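PDB 6UUG: putative dehydrogenase from Pseudomonas fluorescens, which acts as a methanesulfinate monooxygenase (MsuC), the flavin-dependent oxygenase of a two-component system in bacterial sulfur assimilation. Local coordinates for residues G140-P145 and L177-V182. Sequence-based numbering, arbitrary orientation.
Sequences GNALNP and LIASAV
G140, N141 and A142 lie opposite L177, I178 and A179 in parallel register, the strand axes 8° apart. I178 straddles N141: its N donates to G140 O (3.2 Å). Its O accepts from A142 N at 2.8 Å, though the bond is bent at the hydrogen. The next rung, S180 N to A142 O, is weak at 3.4 Å, which fits the strand ending at A142.

Beyond that point side chains take over. S180 OG, set by chi1 of 55° between its own N and carbonyl carbon, accepts a weak bond from N144 N. N141 OD1 takes L143 N at 3.1 Å from above its carboxamide plane, an Asx turn where the chain leaves the sheet.

Among apolar contacts, A142 CB meets A179 CB at 4.1 Å on the face these two share. From the loop just past the strand end, L143 CB approaches I178 CG2, while L143 CD1 reaches S180 CB (3.5 Å). I178 also packs on M112 and V116 of helix 100-119.

Strand 176-183 is the middle of a three-stranded mixed sheet, parallel to 139-142 and antiparallel to 189-196, to which L177 and A179 bond through I195 and A193, in the beta region between the helical parts of an acyl-CoA dehydrogenase-like fold.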
loop_
_atom_site.group_PDB
_atom_site.type_symbol
_atom_site.label_atom_id
_atom_site.label_comp_id
_atom_site.label_asym_id
_atom_site.label_seq_id
_atom_site.Cartn_x
_atom_site.Cartn_y
_atom_site.Cartn_z
ATOM N N GLY A 140 20.091 23.352 -25.389
ATOM C CA GLY A 140 19.939 23.299 -23.952
ATOM C C GLY A 140 18.768 24.148 -23.472
ATOM O O GLY A 140 18.148 24.893 -24.239
ATOM N N ASN A 141 18.469 24.018 -22.182
ATOM C CA ASN A 141 17.283 24.620 -21.585
ATOM C C ASN A 141 17.668 25.771 -20.671
ATOM O O ASN A 141 18.558 25.629 -19.826
ATOM C CB ASN A 141 16.489 23.597 -20.775
ATOM C CG ASN A 141 15.357 24.237 -19.997
ATOM O OD1 ASN A 141 14.442 24.807 -20.579
ATOM N ND2 ASN A 141 15.418 24.153 -18.668
ATOM N N ALA A 142 16.982 26.899 -20.834
ATOM C CA ALA A 142 17.050 28.030 -19.917
ATOM C C ALA A 142 15.666 28.634 -19.746
ATOM O O ALA A 142 15.525 29.848 -19.565
ATOM C CB ALA A 142 18.040 29.092 -20.403
ATOM N N LEU A 143 14.637 27.799 -19.838
ATOM C CA LEU A 143 13.248 28.218 -19.746
ATOM C C LEU A 143 12.716 27.750 -18.400
ATOM O O LEU A 143 12.675 26.546 -18.131
ATOM C CB LEU A 143 12.434 27.643 -20.910
ATOM C CG LEU A 143 10.902 27.548 -20.838
ATOM C CD1 LEU A 143 10.270 28.899 -20.604
ATOM C CD2 LEU A 143 10.337 26.919 -22.105
ATOM N N ASN A 144 12.352 28.702 -17.544
ATOM C CA ASN A 144 11.784 28.400 -16.233
ATOM C C ASN A 144 10.635 29.373 -16.022
ATOM O O ASN A 144 10.860 30.538 -15.652
ATOM C CB ASN A 144 12.823 28.513 -15.118
ATOM C CG ASN A 144 12.389 27.814 -13.833
ATOM O OD1 ASN A 144 11.221 27.456 -13.663
ATOM N ND2 ASN A 144 13.334 27.622 -12.919
ATOM N N PRO A 145 9.396 28.947 -16.273
ATOM C CA PRO A 145 8.252 29.846 -16.049
ATOM C C PRO A 145 8.083 30.261 -14.598
ATOM O O PRO A 145 7.471 31.302 -14.332
ATOM C CB PRO A 145 7.055 29.019 -16.540
ATOM C CG PRO A 145 7.508 27.592 -16.425
ATOM C CD PRO A 145 8.977 27.615 -16.742
ATOM N N LEU A 177 20.301 27.734 -26.887
ATOM C CA LEU A 177 19.495 27.747 -25.672
ATOM C C LEU A 177 18.110 28.285 -25.977
ATOM O O LEU A 177 17.938 29.185 -26.804
ATOM C CB LEU A 177 20.094 28.634 -24.568
ATOM C CG LEU A 177 21.459 28.359 -23.978
ATOM C CD1 LEU A 177 21.781 29.479 -23.010
ATOM C CD2 LEU A 177 21.441 27.019 -23.267
ATOM N N ILE A 178 17.120 27.729 -25.295
ATOM C CA ILE A 178 15.797 28.326 -25.208
ATOM C C ILE A 178 15.751 29.070 -23.878
ATOM O O ILE A 178 15.810 28.450 -22.814
ATOM C CB ILE A 178 14.689 27.271 -25.289
ATOM C CG1 ILE A 178 14.787 26.465 -26.594
ATOM C CG2 ILE A 178 13.333 27.929 -25.130
ATOM C CD1 ILE A 178 14.172 27.153 -27.781
ATOM N N ALA A 179 15.642 30.396 -23.923
ATOM C CA ALA A 179 15.665 31.223 -22.721
ATOM C C ALA A 179 14.360 31.992 -22.599
ATOM O O ALA A 179 13.795 32.436 -23.601
ATOM C CB ALA A 179 16.847 32.209 -22.745
ATOM N N SER A 180 13.885 32.166 -21.368
ATOM C CA SER A 180 12.683 32.949 -21.125
ATOM C C SER A 180 13.007 34.187 -20.297
ATOM O O SER A 180 13.994 34.235 -19.557
ATOM C CB SER A 180 11.609 32.128 -20.408
ATOM O OG SER A 180 12.111 31.575 -19.208
ATOM N N ALA A 181 12.140 35.188 -20.430
ATOM C CA ALA A 181 12.223 36.418 -19.658
ATOM C C ALA A 181 10.816 36.975 -19.520
ATOM O O ALA A 181 9.927 36.649 -20.306
ATOM C CB ALA A 181 13.149 37.447 -20.322
ATOM N N VAL A 182 10.612 37.812 -18.504
ATOM C CA VAL A 182 9.316 38.442 -18.275
ATOM C C VAL A 182 9.374 39.881 -18.770
ATOM O O VAL A 182 10.319 40.618 -18.465
ATOM C CB VAL A 182 8.902 38.368 -16.791
ATOM C CG1 VAL A 182 8.610 36.926 -16.393
ATOM C CG2 VAL A 182 9.977 38.931 -15.888
#